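Local coordinates for Low molecular weight phosphotyrosine protein phosphatase (Vibrio cholerae, PDB 6U1P) that probably removes phosphate from phosphotyrosine residues of proteins, as a low molecular weight protein tyrosine phosphatase that takes part in controlling exopolysaccharide synthesis and biofilm formation, at residues M21-K29 with L60-N70. Residues are numbered along the deposited sequence; the frame is centred on the assembly and turned at random.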
ATOM      1  N   MET B  21      -7.949 -12.768   0.958  1.00 38.36           N
ATOM      2  CA  MET B  21      -7.000 -13.572   0.193  1.00 40.74           C
ATOM      3  C   MET B  21      -7.119 -15.057   0.529  1.00 43.52           C
ATOM      4  O   MET B  21      -7.149 -15.907  -0.366  1.00 43.38           O
ATOM      5  CB  MET B  21      -5.583 -13.076   0.448  1.00 40.08           C
ATOM      6  CG  MET B  21      -5.256 -11.813  -0.365  1.00 42.30           C
ATOM      7  SD  MET B  21      -3.538 -11.304  -0.146  1.00 54.03           S
ATOM      8  CE  MET B  21      -3.712  -9.950   0.989  1.00 56.37           C
ATOM      9  N   ALA B  22      -7.197 -15.387   1.822  1.00 40.84           N
ATOM     10  CA  ALA B  22      -7.310 -16.785   2.219  1.00 45.45           C
ATOM     11  C   ALA B  22      -8.610 -17.401   1.722  1.00 43.93           C
ATOM     12  O   ALA B  22      -8.629 -18.555   1.285  1.00 40.67           O
ATOM     13  CB  ALA B  22      -7.200 -16.908   3.745  1.00 40.96           C
ATOM     14  N   GLU B  23      -9.709 -16.647   1.789  1.00 40.49           N
ATOM     15  CA  GLU B  23     -11.000 -17.161   1.321  1.00 46.69           C
ATOM     16  C   GLU B  23     -10.924 -17.561  -0.145  1.00 45.02           C
ATOM     17  O   GLU B  23     -11.310 -18.674  -0.523  1.00 47.46           O
ATOM     18  CB  GLU B  23     -12.090 -16.096   1.505  1.00 49.82           C
ATOM     19  CG  GLU B  23     -13.454 -16.496   0.909  1.00 52.45           C
ATOM     20  CD  GLU B  23     -14.538 -15.425   1.071  1.00 51.58           C
ATOM     21  OE1 GLU B  23     -14.256 -14.368   1.670  1.00 46.17           O
ATOM     22  OE2 GLU B  23     -15.676 -15.643   0.596  1.00 50.67           O
ATOM     23  N   ILE B  24     -10.384 -16.671  -0.976  1.00 43.90           N
ATOM     24  CA  ILE B  24     -10.316 -16.927  -2.406  1.00 39.49           C
ATOM     25  C   ILE B  24      -9.410 -18.105  -2.687  1.00 45.87           C
ATOM     26  O   ILE B  24      -9.743 -18.989  -3.494  1.00 41.61           O
ATOM     27  CB  ILE B  24      -9.835 -15.653  -3.118  1.00 38.39           C
ATOM     28  CG1 ILE B  24     -10.945 -14.602  -3.091  1.00 49.42           C
ATOM     29  CG2 ILE B  24      -9.391 -15.951  -4.547  1.00 38.87           C
ATOM     30  CD1 ILE B  24     -10.401 -13.174  -3.000  1.00 49.74           C
ATOM     31  N   ILE B  25      -8.266 -18.159  -2.001  1.00 47.95           N
ATOM     32  CA  ILE B  25      -7.314 -19.244  -2.225  1.00 40.89           C
ATOM     33  C   ILE B  25      -7.873 -20.568  -1.715  1.00 42.65           C
ATOM     34  O   ILE B  25      -7.800 -21.588  -2.410  1.00 50.05           O
ATOM     35  CB  ILE B  25      -5.953 -18.899  -1.596  1.00 43.80           C
ATOM     36  CG1 ILE B  25      -5.366 -17.666  -2.316  1.00 43.65           C
ATOM     37  CG2 ILE B  25      -5.004 -20.099  -1.693  1.00 45.22           C
ATOM     38  CD1 ILE B  25      -4.095 -17.096  -1.710  1.00 45.00           C
ATOM     39  N   LEU B  26      -8.462 -20.569  -0.512  1.00 42.81           N
ATOM     40  CA  LEU B  26      -9.075 -21.791   0.001  1.00 59.02           C
ATOM     41  C   LEU B  26     -10.172 -22.283  -0.931  1.00 56.55           C
ATOM     42  O   LEU B  26     -10.195 -23.458  -1.312  1.00 62.14           O
ATOM     43  CB  LEU B  26      -9.639 -21.563   1.406  1.00 55.26           C
ATOM     44  CG  LEU B  26      -8.568 -21.621   2.483  1.00 56.87           C
ATOM     45  CD1 LEU B  26      -9.114 -21.143   3.815  1.00 54.20           C
ATOM     46  CD2 LEU B  26      -8.031 -23.041   2.604  1.00 54.85           C
ATOM     47  N   ARG B  27     -11.073 -21.382  -1.336  1.00 52.67           N
ATOM     48  CA  ARG B  27     -12.180 -21.781  -2.200  1.00 52.50           C
ATOM     49  C   ARG B  27     -11.674 -22.504  -3.443  1.00 54.94           C
ATOM     50  O   ARG B  27     -12.192 -23.564  -3.812  1.00 60.42           O
ATOM     51  CB  ARG B  27     -13.001 -20.553  -2.589  1.00 50.27           C
ATOM     52  CG  ARG B  27     -14.096 -20.863  -3.605  1.00 56.47           C
ATOM     53  CD  ARG B  27     -15.039 -19.674  -3.789  1.00 49.39           C
ATOM     54  NE  ARG B  27     -15.722 -19.375  -2.531  1.00 48.65           N
ATOM     55  CZ  ARG B  27     -15.644 -18.211  -1.889  1.00 44.77           C
ATOM     56  NH1 ARG B  27     -14.910 -17.209  -2.390  1.00 43.02           N
ATOM     57  NH2 ARG B  27     -16.284 -18.062  -0.738  1.00 45.22           N
ATOM     58  N   ASP B  28     -10.625 -21.972  -4.058  1.00 55.14           N
ATOM     59  CA  ASP B  28     -10.059 -22.562  -5.266  1.00 51.45           C
ATOM     60  C   ASP B  28      -9.496 -23.952  -4.992  1.00 61.19           C
ATOM     61  O   ASP B  28      -9.764 -24.910  -5.737  1.00 57.57           O
ATOM     62  CB  ASP B  28      -8.974 -21.629  -5.799  1.00 51.32           C
ATOM     63  CG  ASP B  28      -8.257 -22.187  -6.999  1.00 60.67           C
ATOM     64  OD1 ASP B  28      -7.478 -23.147  -6.849  1.00 65.09           O
ATOM     65  OD2 ASP B  28      -8.454 -21.635  -8.095  1.00 63.82           O
ATOM     66  N   LYS B  29      -8.705 -24.084  -3.926  1.00 61.60           N
ATOM     67  CA  LYS B  29      -8.106 -25.383  -3.650  1.00 61.32           C
ATOM     68  C   LYS B  29      -9.168 -26.385  -3.247  1.00 66.50           C
ATOM     69  O   LYS B  29      -9.051 -27.578  -3.559  1.00 71.09           O
ATOM     70  CB  LYS B  29      -7.020 -25.246  -2.586  1.00 60.43           C
ATOM     71  CG  LYS B  29      -5.925 -24.269  -3.015  1.00 59.75           C
ATOM     72  CD  LYS B  29      -4.580 -24.654  -2.475  1.00 60.59           C
ATOM     73  CE  LYS B  29      -3.478 -24.010  -3.283  1.00 58.10           C
ATOM     74  NZ  LYS B  29      -3.809 -23.973  -4.746  1.00 66.16           N
ATOM     75  N   LEU B  60      -3.606 -11.595  -5.940  1.00 44.91           N
ATOM     76  CA  LEU B  60      -4.232 -12.883  -6.242  1.00 42.02           C
ATOM     77  C   LEU B  60      -4.235 -13.157  -7.741  1.00 44.04           C
ATOM     78  O   LEU B  60      -3.972 -14.286  -8.178  1.00 42.38           O
ATOM     79  CB  LEU B  60      -5.658 -12.935  -5.700  1.00 39.53           C
ATOM     80  CG  LEU B  60      -5.795 -12.982  -4.177  1.00 40.51           C
ATOM     81  CD1 LEU B  60      -7.220 -12.756  -3.775  1.00 35.46           C
ATOM     82  CD2 LEU B  60      -5.342 -14.300  -3.595  1.00 39.87           C
ATOM     83  N   GLN B  61      -4.548 -12.140  -8.547  1.00 41.55           N
ATOM     84  CA  GLN B  61      -4.511 -12.326  -9.989  1.00 48.33           C
ATOM     85  C   GLN B  61      -3.105 -12.678 -10.462  1.00 51.02           C
ATOM     86  O   GLN B  61      -2.933 -13.562 -11.306  1.00 49.87           O
ATOM     87  CB  GLN B  61      -5.017 -11.064 -10.687  1.00 50.25           C
ATOM     88  CG  GLN B  61      -6.489 -10.784 -10.409  1.00 54.05           C
ATOM     89  CD  GLN B  61      -6.972  -9.495 -11.059  1.00 63.73           C
ATOM     90  OE1 GLN B  61      -6.390  -8.426 -10.865  1.00 66.80           O
ATOM     91  NE2 GLN B  61      -8.036  -9.600 -11.849  1.00 68.79           N
ATOM     92  N   ASP B  62      -2.084 -12.012  -9.915  1.00 48.79           N
ATOM     93  CA  ASP B  62      -0.723 -12.295 -10.351  1.00 50.46           C
ATOM     94  C   ASP B  62      -0.386 -13.769 -10.192  1.00 52.48           C
ATOM     95  O   ASP B  62       0.329 -14.330 -11.027  1.00 55.19           O
ATOM     96  CB  ASP B  62       0.267 -11.434  -9.570  1.00 52.95           C
ATOM     97  CG  ASP B  62       0.213  -9.974  -9.983  1.00 56.95           C
ATOM     98  OD1 ASP B  62      -0.221  -9.695 -11.125  1.00 59.19           O
ATOM     99  OD2 ASP B  62       0.578  -9.111  -9.159  1.00 56.21           O
ATOM    100  N   TYR B  63      -0.964 -14.432  -9.189  1.00 47.07           N
ATOM    101  CA  TYR B  63      -0.696 -15.842  -8.937  1.00 53.94           C
ATOM    102  C   TYR B  63      -1.758 -16.760  -9.530  1.00 40.79           C
ATOM    103  O   TYR B  63      -1.826 -17.929  -9.156  1.00 52.08           O
ATOM    104  CB  TYR B  63      -0.545 -16.095  -7.435  1.00 51.38           C
ATOM    105  CG  TYR B  63       0.780 -15.602  -6.921  1.00 54.38           C
ATOM    106  CD1 TYR B  63       1.974 -16.143  -7.395  1.00 57.08           C
ATOM    107  CD2 TYR B  63       0.848 -14.564  -6.005  1.00 60.97           C
ATOM    108  CE1 TYR B  63       3.213 -15.671  -6.949  1.00 60.90           C
ATOM    109  CE2 TYR B  63       2.072 -14.088  -5.553  1.00 67.28           C
ATOM    110  CZ  TYR B  63       3.251 -14.646  -6.031  1.00 67.19           C
ATOM    111  OH  TYR B  63       4.451 -14.168  -5.575  1.00 72.72           O
ATOM    112  N   GLY B  64      -2.578 -16.256 -10.451  1.00 43.36           N
ATOM    113  CA  GLY B  64      -3.520 -17.091 -11.169  1.00 47.41           C
ATOM    114  C   GLY B  64      -4.847 -17.353 -10.485  1.00 53.71           C
ATOM    115  O   GLY B  64      -5.624 -18.165 -10.989  1.00 57.24           O
ATOM    116  N   TYR B  65      -5.144 -16.698  -9.368  1.00 49.17           N
ATOM    117  CA  TYR B  65      -6.468 -16.802  -8.761  1.00 47.65           C
ATOM    118  C   TYR B  65      -7.436 -15.772  -9.333  1.00 49.54           C
ATOM    119  O   TYR B  65      -7.059 -14.646  -9.664  1.00 53.41           O
ATOM    120  CB  TYR B  65      -6.398 -16.620  -7.251  1.00 41.80           C
ATOM    121  CG  TYR B  65      -5.624 -17.701  -6.588  1.00 44.51           C
ATOM    122  CD1 TYR B  65      -6.242 -18.879  -6.186  1.00 47.35           C
ATOM    123  CD2 TYR B  65      -4.271 -17.565  -6.373  1.00 41.43           C
ATOM    124  CE1 TYR B  65      -5.521 -19.884  -5.585  1.00 44.56           C
ATOM    125  CE2 TYR B  65      -3.550 -18.565  -5.768  1.00 43.69           C
ATOM    126  CZ  TYR B  65      -4.180 -19.715  -5.373  1.00 38.93           C
ATOM    127  OH  TYR B  65      -3.456 -20.708  -4.772  1.00 42.92           O
ATOM    128  N   HIS B  66      -8.695 -16.173  -9.443  1.00 48.30           N
ATOM    129  CA  HIS B  66      -9.738 -15.272  -9.901  1.00 51.55           C
ATOM    130  C   HIS B  66     -10.432 -14.659  -8.695  1.00 51.78           C
ATOM    131  O   HIS B  66     -11.193 -15.357  -8.011  1.00 52.98           O
ATOM    132  CB  HIS B  66     -10.747 -16.006 -10.770  1.00 56.48           C
ATOM    133  CG  HIS B  66     -11.835 -15.120 -11.288  1.00 63.61           C
ATOM    134  ND1 HIS B  66     -11.597 -14.116 -12.204  1.00 61.94           N
ATOM    135  CD2 HIS B  66     -13.156 -15.063 -10.994  1.00 60.85           C
ATOM    136  CE1 HIS B  66     -12.729 -13.483 -12.458  1.00 66.96           C
ATOM    137  NE2 HIS B  66     -13.690 -14.039 -11.739  1.00 65.96           N
ATOM    138  N   PRO B  67     -10.215 -13.388  -8.397  1.00 45.43           N
ATOM    139  CA  PRO B  67     -10.798 -12.804  -7.177  1.00 49.69           C
ATOM    140  C   PRO B  67     -12.257 -12.387  -7.373  1.00 55.94           C
ATOM    141  O   PRO B  67     -12.604 -11.218  -7.579  1.00 60.68           O
ATOM    142  CB  PRO B  67      -9.901 -11.590  -6.923  1.00 45.04           C
ATOM    143  CG  PRO B  67      -9.446 -11.164  -8.296  1.00 44.70           C
ATOM    144  CD  PRO B  67      -9.497 -12.390  -9.204  1.00 46.02           C
ATOM    145  N   MET B  68     -13.176 -13.348  -7.253  1.00 47.91           N
ATOM    146  CA  MET B  68     -14.592 -13.006  -7.171  1.00 51.73           C
ATOM    147  C   MET B  68     -14.931 -12.975  -5.692  1.00 46.65           C
ATOM    148  O   MET B  68     -14.749 -13.969  -5.004  1.00 43.54           O
ATOM    149  CB  MET B  68     -15.480 -13.992  -7.916  1.00 55.30           C
ATOM    150  CG  MET B  68     -16.908 -13.908  -7.491  1.00 65.98           C
ATOM    151  SD  MET B  68     -18.005 -14.616  -8.707  1.00 77.32           S
ATOM    152  CE  MET B  68     -17.589 -16.335  -8.592  1.00 76.91           C
ATOM    153  N   VAL B  69     -15.365 -11.822  -5.190  1.00 43.67           N
ATOM    154  CA  VAL B  69     -15.173 -11.477  -3.783  1.00 48.19           C
ATOM    155  C   VAL B  69     -16.498 -11.129  -3.124  1.00 48.98           C
ATOM    156  O   VAL B  69     -17.348 -10.437  -3.702  1.00 49.41           O
ATOM    157  CB  VAL B  69     -14.174 -10.318  -3.582  1.00 49.05           C
ATOM    158  CG1 VAL B  69     -12.793 -10.857  -3.640  1.00 53.78           C
ATOM    159  CG2 VAL B  69     -14.368  -9.214  -4.628  1.00 42.09           C
ATOM    160  N   ASN B  70     -16.659 -11.614  -1.911  1.00 47.82           N
ATOM    161  CA  ASN B  70     -17.774 -11.193  -1.096  1.00 49.58           C
ATOM    162  C   ASN B  70     -17.539  -9.813  -0.482  1.00 51.77           C
ATOM    163  O   ASN B  70     -16.396  -9.376  -0.330  1.00 40.17           O
ATOM    164  CB  ASN B  70     -18.028 -12.228  -0.020  1.00 50.66           C
ATOM    165  CG  ASN B  70     -18.700 -13.462  -0.592  1.00 50.37           C
ATOM    166  OD1 ASN B  70     -19.839 -13.388  -1.044  1.00 51.72           O
ATOM    167  ND2 ASN B  70     -17.970 -14.575  -0.650  1.00 43.41           N
TER
HETATM  168  O   HOH W   1      -9.474 -18.712  -8.228  1.00 51.40           O
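Helix 18-32, the first helix of the low molecular weight phosphatase fold, packs here through Ile-24, Ile-25 and Asp-28 against Leu-60, Tyr-65 and Val-69, at the end of helix 54-62 and in the loop that follows it. A Schellman motif, closed by Tyr-65 N to Leu-60 O and Gly-64 N to Gln-61 O, ends that second helix. Gly-64 suits its positive phi because a CB would jam against the preceding carbonyl O. Leu-60 forks between two isoleucines. Its CD1 presses on Ile-24 CD1 at 3.3 Å, a tight fit, while its CD2 meets Ile-25 CD1 at 3.6 Å. Val-69 CG1 closes on the same Ile-24 methyl at 3.4 Å; branched leucine and isoleucine suit the place, each offering carbons to more than one neighbour.

The Tyr-65 ring lies across Ile-25, whose CG1 makes a CH-pi contact 3.8 Å from the ring centroid and 9° off its normal. With CG1 anti to the carbonyl carbon (chi1 -64°), CG2 of Ile-25 reaches Tyr-65 OH at 3.5 Å. The hydroxyl receives a weak bond from Lys-29 NZ near the ring plane, but its stronger partner is Glu-142 of the second subunit. Asp-28 sets its carboxylate steeply to the ring; OD2 pairs with Arg-31 and accepts from a water that accepts from the backbone N-H of His-66.

At the other end, Asn-70 ND2 donates to Glu-23 OE2 (2.8 Å) on its syn side, amide and carboxylate nearly coplanar. Arg-27 NH2 forms a salt bridge at the anti lone pair, and Ser-41 holds OE1, gripping both buried oxygens. Helix 18-32, following strand 6-12, is thus joined to helix 54-62 and its loop within the four-stranded parallel alpha/beta fold (order 2-1-3-4) of low molecular weight tyrosine phosphatases.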